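Local coordinates for protein 3-chlorocatechol 1,2-dioxygenase (Rhodococcus opacus, PDB 2BOY) that probably catalyses the iron(III)-dependent intradiol ring cleavage of catechol and chlorinated catechols in the breakdown of aromatic compounds, at residues I196-E202 with F249-V254; E227-L232 with E244-K248. All coordinates share one frame; numbering follows the deposited sequence.

Interaction 1: residues I196-E202 with F249-V254; sequences IAKEGYE and FTLGKV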
loop_
_atom_site.group_PDB
_atom_site.type_symbol
_atom_site.label_atom_id
_atom_site.label_comp_id
_atom_site.label_asym_id
_atom_site.label_seq_id
_atom_site.Cartn_x
_atom_site.Cartn_y
_atom_site.Cartn_z
ATOM N N ILE A 196 -18.082 -21.327 -10.433
ATOM C CA ILE A 196 -18.730 -22.563 -10.820
ATOM C C ILE A 196 -18.472 -23.581 -9.715
ATOM O O ILE A 196 -17.316 -23.762 -9.302
ATOM C CB ILE A 196 -18.118 -23.047 -12.148
ATOM C CG1 ILE A 196 -18.286 -21.926 -13.217
ATOM C CG2 ILE A 196 -18.790 -24.376 -12.641
ATOM C CD1 ILE A 196 -17.374 -22.135 -14.427
ATOM N N ALA A 197 -19.531 -24.224 -9.252
ATOM C CA ALA A 197 -19.412 -25.055 -8.055
ATOM C C ALA A 197 -20.329 -26.289 -8.116
ATOM O O ALA A 197 -21.433 -26.236 -8.660
ATOM C CB ALA A 197 -19.781 -24.212 -6.833
ATOM N N LYS A 198 -19.883 -27.388 -7.505
ATOM C CA LYS A 198 -20.745 -28.541 -7.326
ATOM C C LYS A 198 -20.147 -29.330 -6.149
ATOM O O LYS A 198 -18.937 -29.503 -6.085
ATOM C CB LYS A 198 -20.769 -29.434 -8.571
ATOM C CG LYS A 198 -21.806 -30.654 -8.461
ATOM C CD LYS A 198 -21.753 -31.539 -9.727
ATOM C CE LYS A 198 -22.440 -32.923 -9.572
ATOM N NZ LYS A 198 -23.837 -32.814 -9.139
ATOM N N GLU A 199 -21.006 -29.733 -5.214
ATOM C CA GLU A 199 -20.591 -30.621 -4.114
ATOM C C GLU A 199 -19.726 -31.791 -4.554
ATOM O O GLU A 199 -20.068 -32.534 -5.478
ATOM C CB GLU A 199 -21.824 -31.108 -3.354
ATOM C CG GLU A 199 -21.439 -31.888 -2.097
ATOM N N GLY A 200 -18.577 -31.948 -3.875
ATOM C CA GLY A 200 -17.590 -32.952 -4.214
ATOM C C GLY A 200 -16.535 -32.554 -5.231
ATOM O O GLY A 200 -15.686 -33.373 -5.602
ATOM N N TYR A 201 -16.596 -31.303 -5.707
ATOM C CA TYR A 201 -15.642 -30.818 -6.695
ATOM C C TYR A 201 -15.024 -29.544 -6.222
ATOM O O TYR A 201 -15.628 -28.802 -5.469
ATOM C CB TYR A 201 -16.329 -30.576 -8.059
ATOM C CG TYR A 201 -16.828 -31.880 -8.615
ATOM C CD1 TYR A 201 -18.036 -32.435 -8.164
ATOM C CD2 TYR A 201 -16.062 -32.599 -9.505
ATOM C CE1 TYR A 201 -18.481 -33.661 -8.628
ATOM C CE2 TYR A 201 -16.499 -33.811 -9.992
ATOM C CZ TYR A 201 -17.706 -34.338 -9.539
ATOM O OH TYR A 201 -18.113 -35.538 -10.002
ATOM N N GLU A 202 -13.817 -29.284 -6.706
ATOM C CA GLU A 202 -13.157 -28.027 -6.433
ATOM C C GLU A 202 -13.809 -26.957 -7.329
ATOM O O GLU A 202 -14.039 -27.215 -8.525
ATOM C CB GLU A 202 -11.686 -28.143 -6.764
ATOM C CG GLU A 202 -10.977 -29.088 -5.805
ATOM C CD GLU A 202 -9.478 -28.919 -5.792
ATOM O OE1 GLU A 202 -8.889 -28.516 -6.830
ATOM O OE2 GLU A 202 -8.899 -29.221 -4.721
ATOM N N PHE A 249 -16.288 -26.159 -19.686
ATOM C CA PHE A 249 -15.604 -26.056 -18.401
ATOM C C PHE A 249 -15.341 -27.459 -17.818
ATOM O O PHE A 249 -16.125 -28.389 -18.030
ATOM C CB PHE A 249 -16.477 -25.338 -17.365
ATOM C CG PHE A 249 -16.927 -23.924 -17.771
ATOM C CD1 PHE A 249 -18.164 -23.734 -18.366
ATOM C CD2 PHE A 249 -16.153 -22.808 -17.435
ATOM C CE1 PHE A 249 -18.637 -22.445 -18.685
ATOM C CE2 PHE A 249 -16.609 -21.506 -17.773
ATOM C CZ PHE A 249 -17.866 -21.356 -18.367
ATOM N N THR A 250 -14.241 -27.601 -17.089
ATOM C CA THR A 250 -13.957 -28.869 -16.394
ATOM C C THR A 250 -13.802 -28.639 -14.900
ATOM O O THR A 250 -13.115 -27.707 -14.501
ATOM C CB THR A 250 -12.717 -29.542 -16.940
ATOM O OG1 THR A 250 -12.907 -29.835 -18.333
ATOM C CG2 THR A 250 -12.536 -30.956 -16.284
ATOM N N LEU A 251 -14.437 -29.490 -14.086
ATOM C CA LEU A 251 -14.201 -29.476 -12.639
ATOM C C LEU A 251 -13.484 -30.766 -12.216
ATOM O O LEU A 251 -13.747 -31.845 -12.776
ATOM C CB LEU A 251 -15.520 -29.356 -11.863
ATOM C CG LEU A 251 -16.457 -28.132 -12.047
ATOM C CD1 LEU A 251 -17.605 -28.106 -11.035
ATOM C CD2 LEU A 251 -15.595 -26.847 -11.934
ATOM N N GLY A 252 -12.624 -30.658 -11.202
ATOM C CA GLY A 252 -11.899 -31.822 -10.715
ATOM C C GLY A 252 -12.423 -32.147 -9.337
ATOM O O GLY A 252 -12.830 -31.258 -8.609
ATOM N N LYS A 253 -12.408 -33.426 -8.975
ATOM C CA LYS A 253 -12.973 -33.858 -7.695
ATOM C C LYS A 253 -12.178 -33.342 -6.526
ATOM O O LYS A 253 -10.979 -33.134 -6.627
ATOM C CB LYS A 253 -13.052 -35.394 -7.625
ATOM C CG LYS A 253 -14.128 -35.981 -8.524
ATOM C CD LYS A 253 -14.823 -37.144 -7.819
ATOM C CE LYS A 253 -15.720 -37.929 -8.772
ATOM N NZ LYS A 253 -15.651 -39.412 -8.491
ATOM N N VAL A 254 -12.856 -33.132 -5.405
ATOM C CA VAL A 254 -12.201 -32.795 -4.131
ATOM C C VAL A 254 -11.246 -33.933 -3.714
ATOM O O VAL A 254 -11.478 -35.100 -4.064
ATOM C CB VAL A 254 -13.282 -32.510 -3.049
ATOM C CG1 VAL A 254 -12.835 -32.907 -1.637
ATOM C CG2 VAL A 254 -13.766 -31.016 -3.122
ATOM O OXT VAL A 254 -10.213 -33.695 -3.062
HETATM O O HOH W 1 -12.017 -27.999 -10.267
HETATM O O HOH W 2 -9.676 -30.662 -2.462
#
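F249 presents one ring face to I196, whose CD1 sits over the CD2–CE2 rim at 3.7 Å from the ring centroid in a CH-pi contact. The two side chains cross at about a right angle, and L122 touches both. I196 can send CD1 toward the ring because CG1 stands opposite the carbonyl carbon (chi1 -57°), which leaves I196 CG2 for L251 CD2, 4.1 Å away. L251 touches both I196 and Y201: L251 CB lies 4.0 Å from Y201 CD2, while L251 CD2 also approaches E202 O. At G252 the contact turns polar. E202 N donates to G252 O at 2.9 Å, almost in line with the carbonyl bond, and a water joins G252 N to E202 O. K253 forms a non-hydrogen-bonded antiparallel pair with Y201. Their side chains run side by side in the same direction, K253 CG lying 3.5 Å from Y201 CE2 and K253 CE 3.6 Å from Y201 OH. An alanine in place of Y201 would remove the ring and is likely to leave the aliphatic chain of K253 free to swing and one flank of L251 uncovered. V254 closes the bridge: V254 N donates to G200 O at 2.8 Å in a nearly straight bond (176°), although the donor sits well above the carbonyl plane. G200 belongs to the type II turn K198–Y201, so this bond ties the turn to the chain terminus. A second water donates to both E202 OE2 and V254 OXT, R68 forms a salt bridge with V254 OXT, and a magnesium ion lies about 4 Å from the E202 side chain; these cations probably offset the nearness of the two negative groups. Apolar packing at F249 gives way to charge and water at the C-terminus.

Interaction 2: residues E227-L232 with E244-K248; sequences ELLLSL and ETSYK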
loop_
_atom_site.group_PDB
_atom_site.type_symbol
_atom_site.label_atom_id
_atom_site.label_comp_id
_atom_site.label_asym_id
_atom_site.label_seq_id
_atom_site.Cartn_x
_atom_site.Cartn_y
_atom_site.Cartn_z
ATOM N N GLU A 227 -6.354 -19.962 -22.987
ATOM C CA GLU A 227 -7.446 -20.946 -22.925
ATOM C C GLU A 227 -8.806 -20.301 -22.757
ATOM O O GLU A 227 -9.811 -20.966 -22.972
ATOM C CB GLU A 227 -7.255 -21.944 -21.768
ATOM C CG GLU A 227 -5.931 -22.705 -21.806
ATOM C CD GLU A 227 -4.736 -21.943 -21.210
ATOM O OE1 GLU A 227 -3.590 -22.501 -21.239
ATOM O OE2 GLU A 227 -4.902 -20.787 -20.739
ATOM N N LEU A 228 -8.822 -19.001 -22.429
ATOM C CA LEU A 228 -10.070 -18.288 -22.058
ATOM C C LEU A 228 -10.599 -17.339 -23.163
ATOM O O LEU A 228 -11.539 -16.573 -22.952
ATOM C CB LEU A 228 -9.810 -17.474 -20.779
ATOM C CG LEU A 228 -9.269 -18.318 -19.588
ATOM C CD1 LEU A 228 -8.923 -17.417 -18.413
ATOM C CD2 LEU A 228 -10.297 -19.424 -19.206
ATOM N N LEU A 229 -10.001 -17.413 -24.335
ATOM C CA LEU A 229 -10.463 -16.628 -25.464
ATOM C C LEU A 229 -11.544 -17.360 -26.285
ATOM O O LEU A 229 -11.332 -18.488 -26.760
ATOM C CB LEU A 229 -9.274 -16.193 -26.324
ATOM C CG LEU A 229 -8.275 -15.238 -25.610
ATOM C CD1 LEU A 229 -6.918 -15.330 -26.303
ATOM C CD2 LEU A 229 -8.823 -13.825 -25.687
ATOM N N LEU A 230 -12.705 -16.723 -26.414
ATOM C CA LEU A 230 -13.833 -17.328 -27.113
ATOM C C LEU A 230 -13.855 -16.868 -28.556
ATOM O O LEU A 230 -13.443 -15.743 -28.844
ATOM C CB LEU A 230 -15.147 -16.862 -26.497
ATOM C CG LEU A 230 -15.415 -17.195 -25.025
ATOM C CD1 LEU A 230 -16.696 -16.489 -24.567
ATOM C CD2 LEU A 230 -15.511 -18.701 -24.783
ATOM N N SER A 231 -14.341 -17.740 -29.433
ATOM C CA SER A 231 -14.658 -17.368 -30.817
ATOM C C SER A 231 -16.157 -17.158 -30.946
ATOM O O SER A 231 -16.951 -17.915 -30.399
ATOM C CB SER A 231 -14.200 -18.460 -31.780
ATOM O OG SER A 231 -14.866 -19.677 -31.511
ATOM N N LEU A 232 -16.528 -16.127 -31.684
ATOM C CA LEU A 232 -17.908 -15.744 -31.919
ATOM C C LEU A 232 -18.302 -16.079 -33.363
ATOM O O LEU A 232 -17.531 -15.773 -34.306
ATOM C CB LEU A 232 -18.008 -14.236 -31.761
ATOM C CG LEU A 232 -18.653 -13.609 -30.527
ATOM C CD1 LEU A 232 -18.635 -14.534 -29.309
ATOM C CD2 LEU A 232 -18.067 -12.216 -30.255
ATOM N N GLU A 244 -23.007 -16.176 -31.443
ATOM C CA GLU A 244 -23.064 -17.404 -30.670
ATOM C C GLU A 244 -21.655 -17.875 -30.336
ATOM O O GLU A 244 -20.707 -17.685 -31.116
ATOM C CB GLU A 244 -23.833 -18.444 -31.470
ATOM C CG GLU A 244 -23.799 -19.837 -30.921
ATOM C CD GLU A 244 -24.494 -20.789 -31.892
ATOM O OE1 GLU A 244 -23.821 -21.733 -32.378
ATOM O OE2 GLU A 244 -25.690 -20.557 -32.197
ATOM N N THR A 245 -21.517 -18.485 -29.163
ATOM C CA THR A 245 -20.226 -19.020 -28.740
ATOM C C THR A 245 -20.445 -20.247 -27.840
ATOM O O THR A 245 -21.538 -20.462 -27.381
ATOM C CB THR A 245 -19.402 -17.900 -28.062
ATOM O OG1 THR A 245 -18.041 -18.340 -27.918
ATOM C CG2 THR A 245 -19.864 -17.638 -26.609
ATOM N N SER A 246 -19.403 -21.059 -27.640
ATOM C CA SER A 246 -19.519 -22.328 -26.927
ATOM C C SER A 246 -18.289 -22.391 -26.067
ATOM O O SER A 246 -17.211 -21.926 -26.474
ATOM C CB SER A 246 -19.466 -23.528 -27.889
ATOM O OG SER A 246 -20.615 -23.530 -28.716
ATOM N N TYR A 247 -18.438 -22.963 -24.888
ATOM C CA TYR A 247 -17.288 -23.214 -24.022
ATOM C C TYR A 247 -17.521 -24.447 -23.189
ATOM O O TYR A 247 -18.634 -24.689 -22.733
ATOM C CB TYR A 247 -16.997 -22.035 -23.072
ATOM C CG TYR A 247 -15.644 -22.145 -22.397
ATOM C CD1 TYR A 247 -14.455 -21.820 -23.087
ATOM C CD2 TYR A 247 -15.553 -22.578 -21.085
ATOM C CE1 TYR A 247 -13.190 -21.954 -22.466
ATOM C CE2 TYR A 247 -14.345 -22.709 -20.454
ATOM C CZ TYR A 247 -13.156 -22.400 -21.154
ATOM O OH TYR A 247 -11.952 -22.521 -20.498
ATOM N N LYS A 248 -16.451 -25.191 -22.950
ATOM C CA LYS A 248 -16.533 -26.346 -22.082
ATOM C C LYS A 248 -15.654 -26.156 -20.869
ATOM O O LYS A 248 -14.414 -26.009 -21.014
ATOM C CB LYS A 248 -16.076 -27.620 -22.822
ATOM C CG LYS A 248 -16.011 -28.864 -21.920
ATOM C CD LYS A 248 -15.481 -30.145 -22.648
ATOM C CE LYS A 248 -13.928 -30.180 -22.712
ATOM N NZ LYS A 248 -13.361 -31.095 -23.804
HETATM O O HOH W 3 -10.381 -23.773 -21.971
HETATM O O HOH W 4 -15.371 -20.263 -28.087
HETATM O O HOH W 5 -17.276 -20.971 -30.184
HETATM O O HOH W 6 -18.807 -19.841 -31.985
#
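Y247 crosses L230 at about a right angle and reaches the backbone of E227. With CG swung opposite the backbone N (chi1 -167°), the side chain first meets a leucine methyl: Y247 CB lies 4.0 Å from L230 CD2, and the same methyl is 3.7 Å from Y247 CD1. The methyl approaches the ring obliquely. Farther out, the ring edge at Y247 CE1 faces E227 O, which lies in the ring plane 3.6 Å away. At the tip, Y247 OH touches L228 CD2 and shares a water with E227 O, a link that joins the phenol to the 3-10 segment. F249 meets the Y247 ring edge-to-face, and L208 of strand 204-210 and F105 of strand 102-110 also pack on this side chain.

T245 makes the second point of attachment. T245 OG1 donates to S231 O at 2.7 Å, coming from 40° above the carbonyl plane, and L230 CB lies 3.5 Å from T245 OG1. The methyl T245 CG2 turns to L230 CD1, whereas T245 CB is met by L232 CD1 at 3.7 Å. L230 is thus shared, one branch going to T245 and the other to Y247.

Between the backbones, water does much of the pairing. One molecule accepts from S231 N and donates to both S246 O and T245 OG1; another donates to S231 O and to E244 O. L230 makes its own backbone bonds to Y209 and E211. The two segments run at 165° to each other, and E244 is backbone-bonded to D233. This is a beta hairpin, formed by strands 229-236 and 241-250, that splays apart beyond its paired end, the gap being bridged by ordered waters and a threonine hydroxyl in the mixed beta-sheet of this intradiol dioxygenase.

In the fold
Strand 241-250 is the common thread: its earlier part serves interaction 2, and its last residues, with the C-terminal tail, serve interaction 1. The two centres lie 20 Å apart; the segments adjoin in the sequence, and the rings of Y247 and F249 meet across the junction. In sequence order come 196-202, 227-232, 244-248 and 249-254, so the hairpin of interaction 2 lies between the two segments of interaction 1. Both belong to the same mixed sheet, which includes strand 187-197, carrying the iron ligands H191 and H193. The side chain of I196 is about 9 Å from that of H193, and that of L228 about 8 Å from that of H191; both contacts lie near these ligands without forming part of the metal site.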